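Local coordinates for alpha-galactosidase (Thermus thermophilus, PDB 6LCJ), which probably hydrolyses terminal alpha-galactosyl units of galactose-containing sugars, as a hexameric alpha-galactosidase of glycoside hydrolase family GH36, at residues P152-G157 with L349-R354; P342-L347 with L391-N396; V399-V404 with H426-K431. One frame throughout, in Å; residues are numbered along the deposited sequence.

Contact 1: residues P152-G157 with L349-R354; sequences PRRLSG and LADGLR
Arg-154 turns its CG anti to the backbone N (chi1 171°) and runs extended as far as NE, while Asp-351 holds its carboxylate beside its own N (chi1 -55°); together these torsions bring guanidinium and carboxylate into contact. The setting is the TIM barrel: Asp-351 directly precedes barrel strand 352-354, and Arg-154 lies in the loop before strand 161-164. The salt bridge runs from Arg-154 NE to Asp-351 OD1 at 2.8 Å, with an N-H...O angle of 167°. The oxygen lies almost in the guanidinium plane, yet NE comes to it from above the carboxylate plane. Ser-156 OG donates to the same OD1 at 2.6 Å and arrives from the opposite face, on the anti side. Two donors thus grip one oxygen, and the pair probably helps to stabilise the negative charge there. The second oxygen, OD2, takes Arg-328 NH1 and the backbone N of Leu-336, so both ends of this buried carboxylate are satisfied, and it bridges both arginines, which probably offsets the closeness of their like charges. Next to the bridge, Arg-154 CD packs 3.6 Å from Leu-349 O, the carbonyl that accepts a hydrogen bond from Arg-328 NH1.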
loop_
_atom_site.group_PDB
_atom_site.type_symbol
_atom_site.label_atom_id
_atom_site.label_comp_id
_atom_site.label_asym_id
_atom_site.label_seq_id
_atom_site.Cartn_x
_atom_site.Cartn_y
_atom_site.Cartn_z
ATOM N N PRO E 152 41.439 -4.268 -27.053
ATOM C CA PRO E 152 41.598 -4.345 -28.503
ATOM C C PRO E 152 41.680 -2.953 -29.114
ATOM O O PRO E 152 41.115 -1.985 -28.598
ATOM C CB PRO E 152 40.338 -5.089 -28.962
ATOM C CG PRO E 152 39.909 -5.866 -27.756
ATOM C CD PRO E 152 40.217 -4.964 -26.608
ATOM N N ARG E 153 42.421 -2.865 -30.220
ATOM C CA ARG E 153 42.606 -1.634 -30.971
ATOM C C ARG E 153 42.273 -1.884 -32.431
ATOM O O ARG E 153 42.434 -2.990 -32.942
ATOM C CB ARG E 153 44.042 -1.119 -30.848
ATOM C CG ARG E 153 44.581 -1.224 -29.449
ATOM C CD ARG E 153 46.053 -0.972 -29.433
ATOM N NE ARG E 153 46.383 0.414 -29.734
ATOM C CZ ARG E 153 47.226 0.789 -30.689
ATOM N NH1 ARG E 153 47.810 -0.132 -31.443
ATOM N NH2 ARG E 153 47.479 2.080 -30.892
ATOM N N ARG E 154 41.790 -0.841 -33.098
ATOM C CA ARG E 154 41.634 -0.872 -34.548
ATOM C C ARG E 154 41.680 0.583 -35.011
ATOM O O ARG E 154 40.671 1.299 -34.918
ATOM C CB ARG E 154 40.345 -1.548 -34.966
ATOM C CG ARG E 154 40.083 -1.390 -36.465
ATOM C CD ARG E 154 38.924 -2.226 -36.923
ATOM N NE ARG E 154 38.730 -2.157 -38.368
ATOM C CZ ARG E 154 39.056 -3.124 -39.224
ATOM N NH1 ARG E 154 39.611 -4.250 -38.791
ATOM N NH2 ARG E 154 38.821 -2.960 -40.517
ATOM N N LEU E 155 42.852 1.009 -35.478
ATOM C CA LEU E 155 43.107 2.389 -35.898
ATOM C C LEU E 155 43.263 2.398 -37.418
ATOM O O LEU E 155 44.305 2.001 -37.951
ATOM C CB LEU E 155 44.326 2.939 -35.172
ATOM C CG LEU E 155 44.105 3.091 -33.658
ATOM C CD1 LEU E 155 45.300 3.731 -32.958
ATOM C CD2 LEU E 155 42.840 3.908 -33.392
ATOM N N SER E 156 42.204 2.830 -38.110
ATOM C CA SER E 156 42.102 2.716 -39.570
ATOM C C SER E 156 42.528 4.028 -40.226
ATOM O O SER E 156 41.731 4.751 -40.838
ATOM C CB SER E 156 40.680 2.336 -39.972
ATOM O OG SER E 156 40.369 0.994 -39.621
ATOM N N GLY E 157 43.820 4.326 -40.071
ATOM C CA GLY E 157 44.344 5.595 -40.533
ATOM C C GLY E 157 43.765 6.757 -39.747
ATOM O O GLY E 157 43.517 6.667 -38.539
ATOM N N LEU E 349 36.529 -3.913 -33.375
ATOM C CA LEU E 349 35.656 -4.100 -34.525
ATOM C C LEU E 349 35.279 -2.778 -35.183
ATOM O O LEU E 349 35.350 -2.656 -36.412
ATOM C CB LEU E 349 34.389 -4.851 -34.106
ATOM C CG LEU E 349 34.628 -6.234 -33.503
ATOM C CD1 LEU E 349 33.357 -6.787 -32.908
ATOM C CD2 LEU E 349 35.230 -7.200 -34.554
ATOM N N ALA E 350 34.879 -1.779 -34.396
ATOM C CA ALA E 350 34.535 -0.479 -34.957
ATOM C C ALA E 350 35.780 0.257 -35.438
ATOM O O ALA E 350 36.850 0.163 -34.832
ATOM C CB ALA E 350 33.802 0.381 -33.923
ATOM N N ASP E 351 35.628 0.999 -36.535
ATOM C CA ASP E 351 36.619 1.993 -36.935
ATOM C C ASP E 351 36.375 3.317 -36.224
ATOM O O ASP E 351 37.320 3.955 -35.748
ATOM C CB ASP E 351 36.578 2.217 -38.449
ATOM C CG ASP E 351 36.748 0.929 -39.229
ATOM O OD1 ASP E 351 37.866 0.398 -39.214
ATOM O OD2 ASP E 351 35.761 0.441 -39.836
ATOM N N GLY E 352 35.117 3.729 -36.148
ATOM C CA GLY E 352 34.726 4.886 -35.372
ATOM C C GLY E 352 33.642 4.495 -34.383
ATOM O O GLY E 352 32.799 3.631 -34.665
ATOM N N LEU E 353 33.679 5.128 -33.207
ATOM C CA LEU E 353 32.765 4.806 -32.118
ATOM C C LEU E 353 32.220 6.093 -31.513
ATOM O O LEU E 353 32.992 6.941 -31.058
ATOM C CB LEU E 353 33.465 3.959 -31.057
ATOM C CG LEU E 353 32.652 3.565 -29.825
ATOM C CD1 LEU E 353 31.606 2.565 -30.200
ATOM C CD2 LEU E 353 33.542 2.998 -28.722
ATOM N N ARG E 354 30.900 6.239 -31.508
ATOM C CA ARG E 354 30.274 7.344 -30.793
ATOM C C ARG E 354 30.388 7.105 -29.293
ATOM O O ARG E 354 30.119 6.002 -28.816
ATOM C CB ARG E 354 28.813 7.487 -31.214
ATOM C CG ARG E 354 28.633 8.071 -32.628
ATOM C CD ARG E 354 28.457 9.591 -32.605
ATOM N NE ARG E 354 27.557 9.951 -31.527
ATOM C CZ ARG E 354 26.236 10.048 -31.647
ATOM N NH1 ARG E 354 25.639 9.867 -32.823
ATOM N NH2 ARG E 354 25.504 10.340 -30.577
#

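Contact 2: residues P342-L347 with L391-N396; sequences PVLASL and LWLMEN
Two successive connections of the barrel, one leading into strand 352-354 and the other into strand 398-400, meet where Leu-393 of 391-396 inserts among Val-343, Leu-344 and Leu-347 of 342-347. No hydrogen bond crosses; the contact is apolar, for the most part methyl against methyl. The two branches of Leu-393 divide the work. CD1 meets Val-343 CG1 at 3.5 Å, and CD2 reaches Leu-347 CD1 at 3.7 Å, with Leu-344 CD2 a little farther off. Leu-347 and Leu-344 each cross Leu-393 at about a right angle. The other branch of Leu-347 ends against the aliphatic part of Asn-396, CD2 to CB 3.9 Å.

In this part of the TIM barrel, 391-395 is a 3-10 segment, as the bond from Asn-396 N to Leu-393 O (2.8 Å) attests. Trp-392 has its CG between the backbone N and carbonyl carbon (chi1 46°), which folds the indole back over its neighbour: Leu-393 CG lies 3.8 Å above one face, toward the rim. From there CH2 reaches Leu-344 CD2 at 4.0 Å, while NE1 bonds His-389 O. The ring also meets Phe-144 of helix 140-149. Asn-396 ND2 turns its polarity elsewhere, to Pro-152 O and Ala-148 O.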
loop_
_atom_site.group_PDB
_atom_site.type_symbol
_atom_site.label_atom_id
_atom_site.label_comp_id
_atom_site.label_asym_id
_atom_site.label_seq_id
_atom_site.Cartn_x
_atom_site.Cartn_y
_atom_site.Cartn_z
ATOM N N PRO E 342 27.377 -0.762 -27.260
ATOM C CA PRO E 342 28.260 -1.128 -26.148
ATOM C C PRO E 342 29.672 -0.626 -26.392
ATOM O O PRO E 342 30.323 -1.024 -27.362
ATOM C CB PRO E 342 28.198 -2.657 -26.154
ATOM C CG PRO E 342 26.862 -2.955 -26.743
ATOM C CD PRO E 342 26.672 -1.929 -27.809
ATOM N N VAL E 343 30.157 0.259 -25.532
ATOM C CA VAL E 343 31.408 0.943 -25.828
ATOM C C VAL E 343 32.576 -0.040 -25.816
ATOM O O VAL E 343 33.248 -0.238 -26.833
ATOM C CB VAL E 343 31.616 2.119 -24.858
ATOM C CG1 VAL E 343 33.049 2.585 -24.895
ATOM C CG2 VAL E 343 30.672 3.262 -25.236
ATOM N N LEU E 344 32.816 -0.703 -24.686
ATOM C CA LEU E 344 34.034 -1.499 -24.575
ATOM C C LEU E 344 33.959 -2.765 -25.424
ATOM O O LEU E 344 34.947 -3.148 -26.058
ATOM C CB LEU E 344 34.302 -1.824 -23.107
ATOM C CG LEU E 344 34.541 -0.524 -22.331
ATOM C CD1 LEU E 344 34.685 -0.733 -20.828
ATOM C CD2 LEU E 344 35.762 0.198 -22.891
ATOM N N ALA E 345 32.790 -3.405 -25.491
ATOM C CA ALA E 345 32.668 -4.637 -26.269
ATOM C C ALA E 345 32.784 -4.406 -27.779
ATOM O O ALA E 345 32.906 -5.382 -28.531
ATOM C CB ALA E 345 31.341 -5.335 -25.937
ATOM N N SER E 346 32.744 -3.147 -28.238
ATOM C CA SER E 346 32.882 -2.807 -29.647
ATOM C C SER E 346 34.325 -2.643 -30.070
ATOM O O SER E 346 34.598 -2.617 -31.272
ATOM C CB SER E 346 32.139 -1.503 -29.971
ATOM O OG SER E 346 30.726 -1.670 -29.929
ATOM N N LEU E 347 35.245 -2.522 -29.119
ATOM C CA LEU E 347 36.627 -2.202 -29.447
ATOM C C LEU E 347 37.261 -3.324 -30.265
ATOM O O LEU E 347 37.030 -4.512 -30.012
ATOM C CB LEU E 347 37.418 -1.958 -28.169
ATOM C CG LEU E 347 36.975 -0.773 -27.307
ATOM C CD1 LEU E 347 37.825 -0.644 -26.028
ATOM C CD2 LEU E 347 37.023 0.510 -28.134
ATOM N N LEU E 391 37.646 9.927 -23.741
ATOM C CA LEU E 391 38.677 10.258 -24.721
ATOM C C LEU E 391 39.866 9.307 -24.649
ATOM O O LEU E 391 40.563 9.148 -25.656
ATOM C CB LEU E 391 39.127 11.702 -24.544
ATOM C CG LEU E 391 38.061 12.750 -24.876
ATOM C CD1 LEU E 391 38.524 14.124 -24.502
ATOM C CD2 LEU E 391 37.722 12.694 -26.358
ATOM N N TRP E 392 40.074 8.633 -23.508
ATOM C CA TRP E 392 41.121 7.622 -23.388
ATOM C C TRP E 392 40.952 6.491 -24.393
ATOM O O TRP E 392 41.907 5.754 -24.642
ATOM C CB TRP E 392 41.163 7.047 -21.964
ATOM C CG TRP E 392 39.821 6.685 -21.402
ATOM C CD1 TRP E 392 38.905 7.532 -20.861
ATOM C CD2 TRP E 392 39.239 5.371 -21.333
ATOM N NE1 TRP E 392 37.782 6.837 -20.469
ATOM C CE2 TRP E 392 37.967 5.508 -20.742
ATOM C CE3 TRP E 392 39.669 4.099 -21.714
ATOM C CZ2 TRP E 392 37.128 4.425 -20.527
ATOM C CZ3 TRP E 392 38.844 3.034 -21.501
ATOM C CH2 TRP E 392 37.580 3.195 -20.915
ATOM N N LEU E 393 39.777 6.336 -24.988
ATOM C CA LEU E 393 39.597 5.325 -26.023
ATOM C C LEU E 393 40.221 5.698 -27.361
ATOM O O LEU E 393 40.106 4.913 -28.305
ATOM C CB LEU E 393 38.113 5.036 -26.228
ATOM C CG LEU E 393 37.578 4.333 -24.994
ATOM C CD1 LEU E 393 36.068 4.402 -24.997
ATOM C CD2 LEU E 393 38.100 2.902 -24.935
ATOM N N MET E 394 40.848 6.874 -27.479
ATOM C CA MET E 394 41.512 7.244 -28.724
ATOM C C MET E 394 42.691 6.334 -29.017
ATOM O O MET E 394 43.196 6.327 -30.140
ATOM C CB MET E 394 41.976 8.699 -28.660
ATOM C CG MET E 394 40.866 9.709 -28.900
ATOM S SD MET E 394 41.505 11.349 -28.586
ATOM C CE MET E 394 42.666 11.528 -29.958
ATOM N N GLU E 395 43.140 5.583 -28.011
ATOM C CA GLU E 395 44.101 4.512 -28.206
ATOM C C GLU E 395 43.530 3.374 -29.050
ATOM O O GLU E 395 44.280 2.668 -29.736
ATOM C CB GLU E 395 44.523 3.988 -26.833
ATOM C CG GLU E 395 45.463 2.805 -26.875
ATOM C CD GLU E 395 46.877 3.188 -27.296
ATOM O OE1 GLU E 395 47.214 4.406 -27.298
ATOM O OE2 GLU E 395 47.654 2.257 -27.623
ATOM N N ASN E 396 42.214 3.166 -29.009
ATOM C CA ASN E 396 41.630 1.924 -29.484
ATOM C C ASN E 396 40.719 2.067 -30.686
ATOM O O ASN E 396 40.432 1.063 -31.334
ATOM C CB ASN E 396 40.833 1.249 -28.356
ATOM C CG ASN E 396 41.636 1.111 -27.084
ATOM O OD1 ASN E 396 41.756 2.057 -26.311
ATOM N ND2 ASN E 396 42.193 -0.074 -26.856
#

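Contact 3: residues V399-V404 with H426-K431; sequences VDPDVV and HFTGFK
The end of strand 398-400 runs beside the end of helix 415-428, with CA atoms 6.0 Å apart at Val-399 and Thr-428 and 5.7 Å apart at Asp-400 and Phe-430. No direct hydrogen bond joins the two backbones; waters do so instead. One accepts from Val-399 N at 2.8 Å and donates to Thr-428 O at 3.1 Å, and a second donates to both Asp-402 O and Phe-430 O. Thr-428, the last residue of the helix, presents CB to Val-399 O at 3.3 Å, and its CG2 meets Val-399 CG1 at 3.9 Å, the two side chains crossing at about a right angle. Its OG1 accepts from Phe-430 N in an ST turn and donates back into the helix, to Leu-424 O. Gly-429, with positive phi, then takes the chain out of the helix.

These residues belong to the closing seam of the TIM barrel, where 398-400 and 431-433 are the last two strands in chain order. With CG anti to the backbone N (chi1 -160°), Phe-430 lays one ring face against Asp-400. Asp-400 CB stands 3.8 Å from the ring centroid, only 4° off the normal, a CH-pi contact. The carboxylate stacks farther toward the rim, its plane 14° from that of the ring and its CG 3.5 Å above it. The ring also touches Tyr-335 and Leu-337 of strand 335-338. With an alanine in place of Phe-430, the Asp-400 side chain would probably lose the flat surface on which its CB and carboxylate lie, and a gap would open toward Leu-337. The carboxylate has a further restraint: OD1 accepts Asp-402 N from above its plane, closing an Asx turn through Pro-401, whose CD packs on Phe-430 CB.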
loop_
_atom_site.group_PDB
_atom_site.type_symbol
_atom_site.label_atom_id
_atom_site.label_comp_id
_atom_site.label_asym_id
_atom_site.label_seq_id
_atom_site.Cartn_x
_atom_site.Cartn_y
_atom_site.Cartn_z
ATOM N N VAL E 399 37.462 8.072 -32.056
ATOM C CA VAL E 399 36.450 8.508 -31.106
ATOM C C VAL E 399 35.617 9.606 -31.754
ATOM O O VAL E 399 36.135 10.675 -32.101
ATOM C CB VAL E 399 37.098 8.988 -29.805
ATOM C CG1 VAL E 399 36.073 9.712 -28.951
ATOM C CG2 VAL E 399 37.697 7.799 -29.078
ATOM N N ASP E 400 34.330 9.332 -31.939
ATOM C CA ASP E 400 33.436 10.277 -32.585
ATOM C C ASP E 400 32.707 11.118 -31.543
ATOM O O ASP E 400 31.899 10.570 -30.787
ATOM C CB ASP E 400 32.441 9.524 -33.453
ATOM C CG ASP E 400 31.515 10.448 -34.216
ATOM O OD1 ASP E 400 31.733 11.692 -34.168
ATOM O OD2 ASP E 400 30.578 9.925 -34.881
ATOM N N PRO E 401 32.930 12.433 -31.470
ATOM C CA PRO E 401 32.228 13.249 -30.470
ATOM C C PRO E 401 30.872 13.736 -30.947
ATOM O O PRO E 401 30.206 14.474 -30.209
ATOM C CB PRO E 401 33.192 14.435 -30.255
ATOM C CG PRO E 401 33.780 14.649 -31.627
ATOM C CD PRO E 401 33.760 13.272 -32.357
ATOM N N ASP E 402 30.474 13.308 -32.152
ATOM C CA ASP E 402 29.294 13.725 -32.910
ATOM C C ASP E 402 29.572 15.043 -33.632
ATOM O O ASP E 402 30.676 15.587 -33.535
ATOM C CB ASP E 402 28.039 13.795 -32.038
ATOM C CG ASP E 402 26.810 13.374 -32.795
ATOM O OD1 ASP E 402 26.932 13.230 -34.027
ATOM O OD2 ASP E 402 25.728 13.208 -32.186
ATOM N N VAL E 403 28.604 15.539 -34.403
ATOM C CA VAL E 403 28.899 16.587 -35.385
ATOM C C VAL E 403 29.216 17.930 -34.732
ATOM O O VAL E 403 28.956 18.152 -33.542
ATOM C CB VAL E 403 27.743 16.739 -36.397
ATOM C CG1 VAL E 403 27.375 15.394 -36.971
ATOM C CG2 VAL E 403 26.543 17.407 -35.737
ATOM N N VAL E 404 29.790 18.827 -35.528
ATOM C CA VAL E 404 30.111 20.191 -35.129
ATOM C C VAL E 404 29.144 21.113 -35.848
ATOM O O VAL E 404 28.928 20.970 -37.056
ATOM C CB VAL E 404 31.565 20.554 -35.482
ATOM C CG1 VAL E 404 31.946 21.897 -34.882
ATOM C CG2 VAL E 404 32.505 19.467 -35.023
ATOM N N HIS E 426 38.693 18.665 -33.025
ATOM C CA HIS E 426 40.126 18.820 -33.258
ATOM C C HIS E 426 40.922 17.826 -32.422
ATOM O O HIS E 426 41.846 17.186 -32.926
ATOM C CB HIS E 426 40.569 20.245 -32.946
ATOM C CG HIS E 426 40.181 21.251 -33.982
ATOM N ND1 HIS E 426 40.457 21.085 -35.320
ATOM C CD2 HIS E 426 39.563 22.452 -33.870
ATOM C CE1 HIS E 426 40.014 22.131 -35.991
ATOM N NE2 HIS E 426 39.471 22.978 -35.135
ATOM N N PHE E 427 40.563 17.657 -31.151
ATOM C CA PHE E 427 41.323 16.753 -30.295
ATOM C C PHE E 427 41.228 15.303 -30.779
ATOM O O PHE E 427 42.233 14.595 -30.850
ATOM C CB PHE E 427 40.842 16.879 -28.855
ATOM C CG PHE E 427 41.661 16.091 -27.873
ATOM C CD1 PHE E 427 42.884 16.565 -27.430
ATOM C CD2 PHE E 427 41.206 14.875 -27.388
ATOM C CE1 PHE E 427 43.635 15.849 -26.516
ATOM C CE2 PHE E 427 41.956 14.157 -26.472
ATOM C CZ PHE E 427 43.174 14.644 -26.045
ATOM N N THR E 428 40.027 14.835 -31.095
ATOM C CA THR E 428 39.884 13.463 -31.565
ATOM C C THR E 428 40.313 13.303 -33.015
ATOM O O THR E 428 40.619 12.179 -33.432
ATOM C CB THR E 428 38.428 12.982 -31.438
ATOM O OG1 THR E 428 37.576 13.819 -32.227
ATOM C CG2 THR E 428 37.948 12.997 -29.988
ATOM N N GLY E 429 40.313 14.390 -33.792
ATOM C CA GLY E 429 40.506 14.311 -35.224
ATOM C C GLY E 429 39.316 13.821 -36.021
ATOM O O GLY E 429 39.447 13.640 -37.232
ATOM N N PHE E 430 38.156 13.591 -35.386
ATOM C CA PHE E 430 36.952 13.105 -36.060
ATOM C C PHE E 430 36.089 14.312 -36.404
ATOM O O PHE E 430 35.410 14.871 -35.540
ATOM C CB PHE E 430 36.201 12.109 -35.177
ATOM C CG PHE E 430 35.244 11.227 -35.932
ATOM C CD1 PHE E 430 34.113 11.754 -36.528
ATOM C CD2 PHE E 430 35.475 9.857 -36.043
ATOM C CE1 PHE E 430 33.219 10.930 -37.234
ATOM C CE2 PHE E 430 34.591 9.027 -36.734
ATOM C CZ PHE E 430 33.462 9.560 -37.333
ATOM N N LYS E 431 36.093 14.700 -37.673
ATOM C CA LYS E 431 35.493 15.953 -38.117
ATOM C C LYS E 431 34.272 15.656 -38.968
ATOM O O LYS E 431 34.370 14.966 -39.990
ATOM C CB LYS E 431 36.508 16.793 -38.892
ATOM C CG LYS E 431 37.693 17.213 -38.032
ATOM C CD LYS E 431 38.862 17.636 -38.851
ATOM C CE LYS E 431 39.491 18.857 -38.240
ATOM N NZ LYS E 431 40.635 19.328 -39.020
HETATM O O HOH W 1 40.005 9.322 -32.360
HETATM O O HOH W 2 32.857 16.028 -35.295
#

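From the N terminus, contact 1 opens in the loop before the first barrel strand, 161-164, and closes 192 residues later at strand 352-354, spanning the greater part of the barrel. Contact 2 opens at 342-347, inside that span, and closes beyond it at 391-396, so the two cross; they also touch, Arg-154 N lying 2.9 Å from Asn-396 O in a probable hydrogen bond. Contact 3 follows in series, closing a shorter excursion through helix 415-428. Strands 352-354 and 398-400 are neighbours, and a probable bond from Asp-400 N to Leu-353 O joins contacts 1 and 3. Met-394 and Leu-391 of contact 2 pack on Phe-427 and Thr-428 of contact 3.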